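Local atomic coordinates of SorB (PDB entry 6B2V), a protein that probably closes a pyran ring on a carrier-bound polyketide, as the pyran synthase domain of module nine of the trans-acyltransferase assembly line that makes the antibiotic sorangicin. Residues A[101-105]-A[117-122]; A[29-33]-A[44-48]; A[58-62]-A[93-97]; A[68-72]-A[202-206]; A[164-170]-A[227-232]. All coordinates share one frame; numbering follows the deposited sequence.

Contact 1 of 5, residues A[101-105]-A[117-122]; sequences CELRV and EVSSSR
L103 and V118 meet closest among the side chains here: CG of L103 stands 3.5 Å from CG1 of V118. Both groups get there by the same torsion, L103 CG and V118 CG1 each lying opposite the backbone nitrogen (chi1 -157° and -173°), while the second methyl of V118, CG2, is left to touch CG2 of V105 at 3.9 Å. The L103 methyl CD1 also reaches over the carbonyl O of S119. Underneath, R104 and S119 form an antiparallel hydrogen-bonded pair, R104 N to S119 O and S119 N to R104 O both 2.9 Å and nearly straight. The strands are the two arms of a β-hairpin in the N-terminal hotdog fold, and L103, V105 and V118 point to the face that packs on helix 64-77, the hotdog's sausage. R104 and S119 point to the other face. Where the second strand ends, S120 OG accepts from R122 N at 2.9 Å, an ST turn, and is also bonded to H125 NE2. The R122 side chain then runs back extended from CG to NE, laying one guanidinium face against C101 SG, which sits 3.4 Å above its plane toward the rim; R122 NH1 is held by V95 O.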
# COMPACT_ATOMS: atom_id res chain seq x y z
N CYS A 101 -3.50 -21.00 -5.22
CA CYS A 101 -2.49 -20.55 -6.17
C CYS A 101 -1.20 -20.17 -5.48
O CYS A 101 -1.20 -19.64 -4.41
CB CYS A 101 -3.02 -19.32 -6.90
SG CYS A 101 -2.21 -18.85 -8.45
N GLU A 102 -0.10 -20.41 -6.15
CA GLU A 102 1.17 -20.03 -5.63
C GLU A 102 1.57 -18.67 -6.15
O GLU A 102 1.30 -18.36 -7.24
CB GLU A 102 2.22 -21.05 -6.05
CG GLU A 102 3.64 -20.73 -5.61
CD GLU A 102 4.75 -21.51 -6.34
OE1 GLU A 102 5.07 -21.24 -7.48
OE2 GLU A 102 5.35 -22.33 -5.76
N LEU A 103 2.19 -17.88 -5.31
CA LEU A 103 2.73 -16.59 -5.69
C LEU A 103 4.21 -16.64 -5.39
O LEU A 103 4.58 -17.09 -4.35
CB LEU A 103 2.07 -15.47 -4.91
CG LEU A 103 2.08 -14.09 -5.48
CD1 LEU A 103 1.52 -14.03 -6.86
CD2 LEU A 103 1.28 -13.19 -4.58
N ARG A 104 5.01 -16.18 -6.32
CA ARG A 104 6.45 -16.18 -6.18
C ARG A 104 7.02 -14.80 -6.32
O ARG A 104 6.51 -14.06 -7.07
CB ARG A 104 7.07 -17.09 -7.23
CG ARG A 104 8.56 -17.25 -7.11
CD ARG A 104 9.16 -18.07 -8.23
NE ARG A 104 8.53 -19.37 -8.40
CZ ARG A 104 8.69 -20.10 -9.50
NH1 ARG A 104 9.40 -19.63 -10.49
NH2 ARG A 104 8.12 -21.27 -9.63
N VAL A 105 8.02 -14.47 -5.52
CA VAL A 105 8.67 -13.21 -5.62
C VAL A 105 10.14 -13.47 -5.81
O VAL A 105 10.71 -14.16 -5.05
CB VAL A 105 8.38 -12.30 -4.40
CG1 VAL A 105 8.77 -12.96 -3.12
CG2 VAL A 105 9.08 -10.98 -4.53
N GLU A 117 10.10 -8.92 -8.56
CA GLU A 117 9.01 -9.21 -9.44
C GLU A 117 8.15 -10.26 -8.78
O GLU A 117 8.64 -11.28 -8.40
CB GLU A 117 9.50 -9.74 -10.77
CG GLU A 117 8.39 -10.00 -11.77
CD GLU A 117 8.88 -10.75 -13.02
OE1 GLU A 117 9.00 -11.96 -13.00
OE2 GLU A 117 9.15 -10.05 -13.97
N VAL A 118 6.86 -9.99 -8.64
CA VAL A 118 5.96 -10.96 -8.08
C VAL A 118 5.13 -11.56 -9.21
O VAL A 118 4.52 -10.86 -9.93
CB VAL A 118 4.99 -10.35 -7.08
CG1 VAL A 118 4.22 -11.45 -6.42
CG2 VAL A 118 5.74 -9.59 -6.02
N SER A 119 5.19 -12.87 -9.33
CA SER A 119 4.50 -13.58 -10.37
C SER A 119 3.88 -14.89 -9.95
O SER A 119 4.12 -15.40 -8.94
CB SER A 119 5.46 -13.89 -11.49
OG SER A 119 6.45 -14.73 -11.04
N SER A 120 3.11 -15.39 -10.87
CA SER A 120 2.45 -16.65 -10.77
C SER A 120 2.33 -17.30 -12.12
O SER A 120 2.70 -16.78 -13.10
CB SER A 120 1.03 -16.51 -10.23
OG SER A 120 0.16 -15.91 -11.13
N SER A 121 1.59 -18.39 -12.17
CA SER A 121 1.31 -19.02 -13.45
C SER A 121 0.37 -18.18 -14.30
O SER A 121 0.15 -18.50 -15.44
CB SER A 121 0.79 -20.43 -13.27
OG SER A 121 -0.40 -20.43 -12.60
N ARG A 122 -0.18 -17.13 -13.72
CA ARG A 122 -1.07 -16.23 -14.38
C ARG A 122 -0.42 -14.93 -14.82
O ARG A 122 -1.09 -14.01 -15.16
CB ARG A 122 -2.29 -15.96 -13.48
CG ARG A 122 -2.87 -17.19 -12.86
CD ARG A 122 -4.09 -16.88 -12.02
NE ARG A 122 -4.58 -18.00 -11.23
CZ ARG A 122 -5.47 -17.91 -10.26
NH1 ARG A 122 -6.03 -16.78 -9.96
NH2 ARG A 122 -5.84 -18.99 -9.62

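Contact 2 of 5, residues A[29-33]-A[44-48]; sequences PLVHR and FAAVF
A45 O takes two backbone N-H groups from the 29-33 segment, H32 N at 2.9 Å and R33 N at 3.0 Å, the first bond more bent than the second. A45 N returns a straighter bond to R33 O at 2.8 Å. Two consecutive residues thus face one on the other strand, a classic beta bulge, placed where the incoming chain joins strand 41-48 at the margin of the N-terminal hotdog sheet. The H32 side chain folds back beside its own backbone nitrogen (chi1 -53°), which lays the imidazole flat on A46: the A46 methyl lies over the ring centre, CB to centroid 3.6 Å, a CH-pi contact. Ring rotation is fixed at the far end by H32 NE2, which donates to P29 O at 3.0 Å from above the carbonyl plane; V47 O lies at the ring edge, near its plane, closest to H32 CE1. The A46 methyl also presses on L30 O, CB to O 3.3 Å, a buried carbonyl with no polar partner in the model. Farther out, L30 CD2 touches the F48 ring at CE1, 3.8 Å away, and V31 CG1 rests on CB of F44; V31 and F44 pack on helix 64-77, while L30 and F48 also meet helix 53-56 through F54 and L55. R33, on the same face as A45, runs extended from CG to NE and brings its guanidinium edge to V47 CG2, with a long, weak ion pair to E102 beyond.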
# COMPACT_ATOMS: atom_id res chain seq x y z
N PRO A 29 2.79 -14.37 6.88
CA PRO A 29 1.62 -14.85 6.14
C PRO A 29 1.80 -14.87 4.62
O PRO A 29 1.11 -15.55 3.96
CB PRO A 29 0.55 -13.84 6.50
CG PRO A 29 0.96 -13.36 7.84
CD PRO A 29 2.42 -13.28 7.80
N LEU A 30 2.69 -14.04 4.14
CA LEU A 30 2.88 -13.94 2.69
C LEU A 30 4.13 -14.58 2.13
O LEU A 30 4.33 -14.55 0.96
CB LEU A 30 2.76 -12.49 2.22
CG LEU A 30 1.60 -11.67 2.77
CD1 LEU A 30 1.76 -10.25 2.32
CD2 LEU A 30 0.25 -12.20 2.34
N VAL A 31 5.00 -15.08 2.97
CA VAL A 31 6.19 -15.72 2.52
C VAL A 31 6.35 -17.04 3.24
O VAL A 31 6.69 -17.06 4.35
CB VAL A 31 7.40 -14.86 2.86
CG1 VAL A 31 8.66 -15.54 2.42
CG2 VAL A 31 7.26 -13.51 2.22
N HIS A 32 6.08 -18.14 2.55
CA HIS A 32 6.15 -19.45 3.18
C HIS A 32 7.44 -20.25 3.02
O HIS A 32 7.79 -20.98 3.89
CB HIS A 32 4.97 -20.28 2.75
CG HIS A 32 3.65 -19.64 2.97
ND1 HIS A 32 2.50 -20.08 2.39
CD2 HIS A 32 3.30 -18.59 3.74
CE1 HIS A 32 1.49 -19.33 2.77
NE2 HIS A 32 1.96 -18.41 3.60
N ARG A 33 8.11 -20.14 1.88
CA ARG A 33 9.32 -20.92 1.71
C ARG A 33 10.28 -20.25 0.74
O ARG A 33 9.88 -19.41 -0.07
CB ARG A 33 8.97 -22.37 1.36
CG ARG A 33 8.29 -22.54 0.02
CD ARG A 33 7.88 -23.99 -0.21
NE ARG A 33 7.26 -24.18 -1.52
CZ ARG A 33 5.98 -23.94 -1.79
NH1 ARG A 33 5.18 -23.50 -0.83
NH2 ARG A 33 5.51 -24.15 -3.01
N PHE A 44 11.30 -16.59 -3.30
CA PHE A 44 10.44 -17.05 -2.24
C PHE A 44 9.03 -17.27 -2.74
O PHE A 44 8.65 -16.67 -3.67
CB PHE A 44 10.41 -16.07 -1.06
CG PHE A 44 11.74 -15.83 -0.46
CD1 PHE A 44 12.58 -14.96 -1.04
CD2 PHE A 44 12.13 -16.48 0.66
CE1 PHE A 44 13.82 -14.74 -0.54
CE2 PHE A 44 13.37 -16.26 1.18
CZ PHE A 44 14.21 -15.39 0.58
N ALA A 45 8.30 -18.14 -2.07
CA ALA A 45 6.97 -18.49 -2.48
C ALA A 45 5.99 -18.69 -1.35
O ALA A 45 6.38 -18.90 -0.26
CB ALA A 45 7.04 -19.72 -3.35
N ALA A 46 4.71 -18.53 -1.67
CA ALA A 46 3.61 -18.78 -0.79
C ALA A 46 2.41 -19.28 -1.59
O ALA A 46 2.22 -18.91 -2.67
CB ALA A 46 3.23 -17.51 -0.02
N VAL A 47 1.61 -20.11 -0.98
CA VAL A 47 0.40 -20.60 -1.59
C VAL A 47 -0.79 -20.09 -0.80
O VAL A 47 -0.81 -20.21 0.35
CB VAL A 47 0.34 -22.13 -1.55
CG1 VAL A 47 -0.95 -22.61 -2.12
CG2 VAL A 47 1.50 -22.70 -2.31
N PHE A 48 -1.76 -19.52 -1.48
CA PHE A 48 -2.96 -19.00 -0.88
C PHE A 48 -4.16 -19.73 -1.38
O PHE A 48 -4.24 -20.08 -2.50
CB PHE A 48 -3.10 -17.52 -1.21
CG PHE A 48 -1.91 -16.72 -0.85
CD1 PHE A 48 -1.72 -16.32 0.45
CD2 PHE A 48 -0.97 -16.40 -1.76
CE1 PHE A 48 -0.62 -15.61 0.80
CE2 PHE A 48 0.13 -15.68 -1.41
CZ PHE A 48 0.32 -15.29 -0.11

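Contact 3 of 5, residues A[58-62]-A[93-97]; sequences HEQLF and PLVIR
Q60 and I96 are tied twice, by backbone and by side chain. I96 N donates to Q60 O at 2.9 Å, and Q60 NE2 returns a bond of 2.9 Å to I96 O that lies in both the amide plane and the carbonyl plane. The bend of Q60 at chi2 (-57°) turns the amide back to that carbonyl, and NE2 also binds G50 O. A third bond, F62 N to L94 O at 2.9 Å, is almost linear, and a water joins F62 O to L94 N just past it. L61 and V95 sit between these bonds as a single bridge. The first segment enters through a type I' turn from H58 to L61, steadied by H58 ND1 donating to L61 O; the pairing joins the loop ahead of helix 64-77, the central helix of the N-terminal hotdog fold, to the loop ahead of strand 101-110. Apolar contacts form on both sides of the bridge. L61 CD1 touches P93 CB at 3.9 Å and V95 CG2 at 4.0 Å, while F62 and L94 meet through their CB atoms and turn in toward L103. Between charged and neutral groups, R97 crosses Q60 at about a right angle: R97 NE is 3.6 Å from Q60 CG, and Q60 CB lies over one guanidinium face.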
# COMPACT_ATOMS: atom_id res chain seq x y z
N HIS A 58 -11.21 -8.65 1.16
CA HIS A 58 -10.96 -7.85 -0.02
C HIS A 58 -11.52 -8.42 -1.32
O HIS A 58 -10.89 -8.36 -2.32
CB HIS A 58 -9.44 -7.66 -0.13
CG HIS A 58 -9.00 -6.45 -0.86
ND1 HIS A 58 -8.55 -6.50 -2.15
CD2 HIS A 58 -8.94 -5.16 -0.49
CE1 HIS A 58 -8.22 -5.30 -2.54
NE2 HIS A 58 -8.44 -4.46 -1.55
N GLU A 59 -12.64 -9.10 -1.24
CA GLU A 59 -13.35 -9.68 -2.39
C GLU A 59 -12.55 -10.68 -3.19
O GLU A 59 -12.72 -10.78 -4.35
CB GLU A 59 -13.94 -8.62 -3.28
CG GLU A 59 -15.02 -7.79 -2.61
CD GLU A 59 -15.63 -6.70 -3.47
OE1 GLU A 59 -15.18 -6.47 -4.56
OE2 GLU A 59 -16.58 -6.06 -3.01
N GLN A 60 -11.64 -11.33 -2.50
CA GLN A 60 -10.79 -12.36 -3.04
C GLN A 60 -9.70 -11.86 -3.97
O GLN A 60 -9.05 -12.65 -4.60
CB GLN A 60 -11.56 -13.48 -3.70
CG GLN A 60 -12.63 -14.10 -2.83
CD GLN A 60 -12.14 -14.65 -1.52
OE1 GLN A 60 -12.71 -14.41 -0.50
NE2 GLN A 60 -11.14 -15.43 -1.56
N LEU A 61 -9.51 -10.56 -3.99
CA LEU A 61 -8.52 -9.91 -4.83
C LEU A 61 -7.29 -9.58 -4.00
O LEU A 61 -7.37 -8.93 -3.03
CB LEU A 61 -9.13 -8.65 -5.44
CG LEU A 61 -8.17 -7.71 -6.14
CD1 LEU A 61 -7.66 -8.31 -7.42
CD2 LEU A 61 -8.78 -6.37 -6.41
N PHE A 62 -6.12 -10.02 -4.44
CA PHE A 62 -4.92 -9.79 -3.67
C PHE A 62 -4.68 -8.30 -3.71
O PHE A 62 -4.51 -7.75 -4.74
CB PHE A 62 -3.77 -10.56 -4.34
CG PHE A 62 -2.60 -10.85 -3.45
CD1 PHE A 62 -1.64 -9.92 -3.25
CD2 PHE A 62 -2.44 -12.07 -2.88
CE1 PHE A 62 -0.53 -10.19 -2.48
CE2 PHE A 62 -1.35 -12.35 -2.07
CZ PHE A 62 -0.40 -11.40 -1.87
N PRO A 93 -4.14 -8.34 -12.03
CA PRO A 93 -4.81 -8.64 -10.79
C PRO A 93 -4.78 -10.14 -10.52
O PRO A 93 -4.76 -10.92 -11.43
CB PRO A 93 -6.24 -8.22 -11.03
CG PRO A 93 -6.27 -7.54 -12.33
CD PRO A 93 -5.05 -7.91 -13.07
N LEU A 94 -4.73 -10.50 -9.25
CA LEU A 94 -4.78 -11.86 -8.84
C LEU A 94 -6.01 -12.09 -7.99
O LEU A 94 -6.12 -11.57 -6.93
CB LEU A 94 -3.56 -12.19 -8.03
CG LEU A 94 -3.34 -13.60 -7.52
CD1 LEU A 94 -3.37 -14.61 -8.65
CD2 LEU A 94 -2.01 -13.66 -6.82
N VAL A 95 -6.89 -12.90 -8.50
CA VAL A 95 -8.10 -13.24 -7.78
C VAL A 95 -8.05 -14.71 -7.38
O VAL A 95 -7.86 -15.54 -8.21
CB VAL A 95 -9.32 -13.01 -8.63
CG1 VAL A 95 -10.54 -13.57 -7.94
CG2 VAL A 95 -9.48 -11.56 -8.93
N ILE A 96 -8.18 -15.01 -6.10
CA ILE A 96 -8.10 -16.36 -5.64
C ILE A 96 -9.33 -16.73 -4.87
O ILE A 96 -9.53 -16.26 -3.79
CB ILE A 96 -6.91 -16.55 -4.72
CG1 ILE A 96 -5.63 -16.28 -5.50
CG2 ILE A 96 -6.85 -17.97 -4.21
CD1 ILE A 96 -4.39 -16.25 -4.67
N ARG A 97 -10.13 -17.59 -5.46
CA ARG A 97 -11.35 -18.05 -4.87
C ARG A 97 -11.59 -19.54 -5.06
O ARG A 97 -11.66 -20.27 -4.15
CB ARG A 97 -12.50 -17.34 -5.49
CG ARG A 97 -13.76 -17.35 -4.66
CD ARG A 97 -14.89 -16.80 -5.50
NE ARG A 97 -15.01 -15.38 -5.28
CZ ARG A 97 -14.75 -14.42 -6.14
NH1 ARG A 97 -14.34 -14.68 -7.37
NH2 ARG A 97 -14.89 -13.17 -5.73
O HOH W 1 -4.07 -8.35 -7.34

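Contact 4 of 5, residues A[68-72]-A[202-206]; sequences LEMAR and AFLLD
E69 reaches from its helix to two successive backbone N-H groups: OE2 accepts from L204 N at 2.9 Å and OE1 from L205 N at 3.0 Å. The same two oxygens are gripped side-on by R72, one turn along the helix, with NE to OE1 at 3.2 Å and NH2 to OE2 at 2.8 Å. At each oxygen the arginine and the backbone donor come from opposite faces of the carboxylate plane, and OE2 has a further hydrogen bond from H28 NE2. This is the tight part of the contact: with so many donors, the buried glutamate is probably held as a carboxylate and its rotation fixed. With E69 CG opposite the backbone nitrogen (chi1 173°), that atom comes to the edge of the F203 ring, 3.9 Å from F203 CD1; the bend at chi2 (71°) then turns the carboxylate to the loop. The solvent side belongs to L204, partly exposed, whose apolar side chain crosses R72 at about a right angle in van der Waals contact. Its CB lies 3.3 Å above one R72 guanidinium face, toward the rim, and L204 CD2 meets R72 CD at 3.5 Å. The other terminal nitrogen, R72 NH1, makes a salt bridge with E76. The contact clamps helix 64-77 of the N-terminal hotdog fold to the C-terminal one, just before D206 caps helix 207-225, while L68 and M70 of the first helix pack on strands 82-90 and 101-110.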
# COMPACT_ATOMS: atom_id res chain seq x y z
N LEU A 68 3.59 -5.20 -1.67
CA LEU A 68 4.66 -4.43 -1.10
C LEU A 68 5.14 -5.11 0.15
O LEU A 68 6.28 -5.20 0.38
CB LEU A 68 4.22 -3.00 -0.77
CG LEU A 68 3.76 -2.15 -1.95
CD1 LEU A 68 3.27 -0.80 -1.52
CD2 LEU A 68 4.83 -2.00 -3.00
N GLU A 69 4.19 -5.53 0.96
CA GLU A 69 4.54 -6.25 2.19
C GLU A 69 5.24 -7.59 1.88
O GLU A 69 6.14 -7.96 2.54
CB GLU A 69 3.29 -6.44 3.08
CG GLU A 69 3.46 -7.32 4.32
CD GLU A 69 4.31 -6.72 5.42
OE1 GLU A 69 4.61 -5.57 5.39
OE2 GLU A 69 4.63 -7.46 6.32
N MET A 70 4.79 -8.28 0.86
CA MET A 70 5.41 -9.54 0.49
C MET A 70 6.85 -9.34 0.04
O MET A 70 7.71 -10.06 0.46
CB MET A 70 4.59 -10.23 -0.61
CG MET A 70 5.14 -11.59 -0.97
SD MET A 70 4.14 -12.29 -2.32
CE MET A 70 4.83 -13.93 -2.44
N ALA A 71 7.09 -8.34 -0.78
CA ALA A 71 8.42 -8.08 -1.23
C ALA A 71 9.34 -7.71 -0.07
O ALA A 71 10.42 -8.18 -0.01
CB ALA A 71 8.41 -6.98 -2.25
N ARG A 72 8.88 -6.86 0.81
CA ARG A 72 9.64 -6.48 1.98
C ARG A 72 9.90 -7.69 2.87
O ARG A 72 10.99 -7.86 3.33
CB ARG A 72 8.90 -5.42 2.79
CG ARG A 72 9.61 -4.90 4.04
CD ARG A 72 8.59 -4.48 5.12
NE ARG A 72 7.78 -5.56 5.63
CZ ARG A 72 8.21 -6.52 6.41
NH1 ARG A 72 9.46 -6.55 6.79
NH2 ARG A 72 7.40 -7.44 6.83
N ALA A 202 2.88 -10.59 12.59
CA ALA A 202 3.95 -10.88 11.65
C ALA A 202 4.05 -9.83 10.54
O ALA A 202 5.10 -9.57 9.99
CB ALA A 202 3.80 -12.25 11.06
N PHE A 203 2.92 -9.23 10.24
CA PHE A 203 2.89 -8.19 9.24
C PHE A 203 3.56 -6.90 9.72
O PHE A 203 3.37 -6.55 10.85
CB PHE A 203 1.45 -7.79 8.93
CG PHE A 203 0.67 -8.74 8.07
CD1 PHE A 203 1.06 -9.06 6.80
CD2 PHE A 203 -0.52 -9.22 8.49
CE1 PHE A 203 0.30 -9.87 6.02
CE2 PHE A 203 -1.28 -10.04 7.73
CZ PHE A 203 -0.86 -10.37 6.48
N LEU A 204 4.39 -6.26 8.92
CA LEU A 204 4.87 -4.95 9.28
C LEU A 204 3.71 -4.02 8.88
O LEU A 204 3.16 -3.33 9.72
CB LEU A 204 6.13 -4.58 8.57
CG LEU A 204 6.65 -3.18 8.82
CD1 LEU A 204 6.65 -2.78 10.28
CD2 LEU A 204 8.03 -3.03 8.25
N LEU A 205 3.31 -4.09 7.62
CA LEU A 205 2.12 -3.40 7.17
C LEU A 205 1.01 -4.42 6.83
O LEU A 205 1.03 -4.99 5.80
CB LEU A 205 2.39 -2.55 5.95
CG LEU A 205 1.25 -1.66 5.45
CD1 LEU A 205 0.75 -0.70 6.53
CD2 LEU A 205 1.69 -0.90 4.24
N ASP A 206 0.05 -4.59 7.73
CA ASP A 206 -1.10 -5.42 7.52
C ASP A 206 -1.86 -4.78 6.36
O ASP A 206 -2.03 -3.63 6.30
CB ASP A 206 -2.02 -5.37 8.78
CG ASP A 206 -3.23 -6.34 8.73
OD1 ASP A 206 -4.11 -6.32 7.89
OD2 ASP A 206 -3.36 -7.12 9.61

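Contact 5 of 5, residues A[164-170]-A[227-232]; sequences NEAMGMP and EREWRF
W230 inserts its indole between the 164-170 segment and helix 207-225, and most of its atoms find a partner from M167 to P170. At the root, W230 CB lies 3.2 Å from M167 O and farther from G168 O. CG stands opposite the backbone nitrogen (chi1 -163°), which carries the ring along M169; W230 CG and CD2 run under M169 CA, 3.7 Å above the ring plane. On the pyrrole side, W230 CD1 meets P170 CD at 3.5 Å, and NE1 lies next to the same carbon. The six-membered ring takes M169 CB directly over its centre, 3.8 Å from the centroid and 1° off the normal, a CH-pi contact; CZ2 touches M169 CG, while the extended chain (chi2 -177°) carries M169 SD to an oblique position over the ring, a Met-aromatic contact. These residues belong to the C-terminal hotdog fold, where the turn after helix 160-166 packs on the link from helix 207-225 to strand 232-241. At the far rim N164 OD1 lies at the ring edge, near its plane, 3.5 Å from W230 CZ3, with the amide plane perpendicular to the ring; that buried oxygen has no polar partner in the model, whereas N164 ND2 bonds to A160 O. Beside the indole, M167 lays CG on R228 O, and P170 CG reaches the F232 ring at CE2, 3.8 Å away.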
# COMPACT_ATOMS: atom_id res chain seq x y z
N ASN A 164 -17.38 5.34 -0.20
CA ASN A 164 -16.42 4.44 -0.80
C ASN A 164 -17.00 3.15 -1.27
O ASN A 164 -16.65 2.68 -2.30
CB ASN A 164 -15.18 4.27 0.05
CG ASN A 164 -14.35 5.53 0.11
OD1 ASN A 164 -13.78 5.89 -0.85
ND2 ASN A 164 -14.30 6.16 1.24
N GLU A 165 -17.95 2.60 -0.51
CA GLU A 165 -18.63 1.36 -0.88
C GLU A 165 -19.42 1.56 -2.14
O GLU A 165 -19.47 0.72 -2.97
CB GLU A 165 -19.55 0.87 0.24
CG GLU A 165 -18.83 0.20 1.38
CD GLU A 165 -19.80 -0.36 2.41
OE1 GLU A 165 -20.99 -0.08 2.31
OE2 GLU A 165 -19.38 -1.05 3.31
N ALA A 166 -20.00 2.73 -2.30
CA ALA A 166 -20.75 3.06 -3.49
C ALA A 166 -19.88 3.10 -4.73
O ALA A 166 -20.37 2.94 -5.83
CB ALA A 166 -21.47 4.37 -3.32
N MET A 167 -18.62 3.35 -4.49
CA MET A 167 -17.65 3.45 -5.54
C MET A 167 -16.98 2.14 -5.85
O MET A 167 -16.10 2.11 -6.64
CB MET A 167 -16.70 4.61 -5.33
CG MET A 167 -17.41 5.94 -5.64
SD MET A 167 -16.42 7.43 -5.62
CE MET A 167 -15.65 7.28 -3.98
N GLY A 168 -17.42 1.06 -5.25
CA GLY A 168 -16.85 -0.22 -5.56
C GLY A 168 -15.57 -0.68 -4.90
O GLY A 168 -14.98 -1.58 -5.37
N MET A 169 -15.23 -0.09 -3.78
CA MET A 169 -14.02 -0.48 -3.07
C MET A 169 -14.10 -1.94 -2.70
O MET A 169 -15.07 -2.37 -2.12
CB MET A 169 -13.93 0.39 -1.82
CG MET A 169 -12.87 0.05 -0.83
SD MET A 169 -12.90 1.09 0.64
CE MET A 169 -14.47 0.67 1.42
N PRO A 170 -13.07 -2.70 -3.02
CA PRO A 170 -13.04 -4.12 -2.66
C PRO A 170 -12.94 -4.38 -1.16
O PRO A 170 -13.42 -5.33 -0.68
CB PRO A 170 -11.82 -4.65 -3.39
CG PRO A 170 -11.55 -3.66 -4.42
CD PRO A 170 -12.01 -2.35 -3.95
N GLU A 227 -15.36 11.23 -10.81
CA GLU A 227 -15.66 9.86 -11.12
C GLU A 227 -16.08 9.07 -9.92
O GLU A 227 -15.82 9.41 -8.83
CB GLU A 227 -14.49 9.19 -11.81
CG GLU A 227 -14.07 9.81 -13.11
CD GLU A 227 -15.04 9.57 -14.25
OE1 GLU A 227 -15.78 8.63 -14.19
OE2 GLU A 227 -15.03 10.35 -15.19
N ARG A 228 -16.80 8.01 -10.21
CA ARG A 228 -17.36 7.11 -9.26
C ARG A 228 -16.94 5.64 -9.36
O ARG A 228 -17.46 4.86 -8.69
CB ARG A 228 -18.89 7.18 -9.37
CG ARG A 228 -19.49 8.34 -8.63
CD ARG A 228 -20.99 8.45 -8.84
NE ARG A 228 -21.72 7.47 -8.09
CZ ARG A 228 -22.17 7.65 -6.86
NH1 ARG A 228 -21.95 8.77 -6.19
NH2 ARG A 228 -22.83 6.72 -6.30
N GLU A 229 -16.05 5.30 -10.26
CA GLU A 229 -15.60 3.94 -10.40
C GLU A 229 -14.28 3.80 -9.61
O GLU A 229 -13.44 4.60 -9.73
CB GLU A 229 -15.39 3.63 -11.88
CG GLU A 229 -16.62 3.70 -12.79
CD GLU A 229 -17.57 2.58 -12.57
OE1 GLU A 229 -17.13 1.45 -12.59
OE2 GLU A 229 -18.76 2.84 -12.40
N TRP A 230 -14.14 2.73 -8.84
CA TRP A 230 -12.94 2.55 -8.01
C TRP A 230 -11.67 2.50 -8.82
O TRP A 230 -11.67 2.03 -9.93
CB TRP A 230 -13.03 1.26 -7.18
CG TRP A 230 -12.06 1.22 -6.04
CD1 TRP A 230 -11.02 0.41 -5.89
CD2 TRP A 230 -12.03 2.10 -4.94
NE1 TRP A 230 -10.34 0.71 -4.75
CE2 TRP A 230 -10.95 1.76 -4.15
CE3 TRP A 230 -12.82 3.16 -4.56
CZ2 TRP A 230 -10.67 2.41 -3.00
CZ3 TRP A 230 -12.55 3.80 -3.41
CH2 TRP A 230 -11.48 3.43 -2.64
N ARG A 231 -10.61 3.01 -8.23
CA ARG A 231 -9.34 3.00 -8.86
C ARG A 231 -8.36 2.18 -8.01
O ARG A 231 -8.44 2.14 -6.84
CB ARG A 231 -8.85 4.43 -9.10
CG ARG A 231 -9.71 5.21 -10.11
CD ARG A 231 -9.31 6.65 -10.30
NE ARG A 231 -10.04 7.25 -11.40
CZ ARG A 231 -9.80 8.43 -11.89
NH1 ARG A 231 -8.86 9.19 -11.40
NH2 ARG A 231 -10.49 8.86 -12.90
N PHE A 232 -7.47 1.50 -8.70
CA PHE A 232 -6.47 0.64 -8.11
C PHE A 232 -5.07 1.16 -8.34
O PHE A 232 -4.81 1.73 -9.33
CB PHE A 232 -6.59 -0.76 -8.70
CG PHE A 232 -7.92 -1.34 -8.57
CD1 PHE A 232 -8.89 -1.05 -9.46
CD2 PHE A 232 -8.19 -2.15 -7.54
CE1 PHE A 232 -10.13 -1.57 -9.34
CE2 PHE A 232 -9.44 -2.69 -7.39
CZ PHE A 232 -10.41 -2.40 -8.31

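Contact 4 is the buried one, its centre about 9 Å from the centre of the chain, and the one that joins the two hotdog folds; its chemistry is charged, a carboxylate shared by arginine and backbone. The other four are partly buried, their centres about 15 to 18 Å from it. Contacts 1 and 2 build one sheet, L103 N and V105 N probably bonding to A46 O and F44 O, and both lean on helix 64-77, M70 of contact 4 among the residues met. Contact 3 adds backbone pairing between loops and touches contact 1 through L94, F62 and V95, and contact 2 through F62 and I96. Contact 5, in the C-terminal fold, relies on aromatic and methionine packing, meeting contact 3 where P170 touches H58 and F232 touches L61.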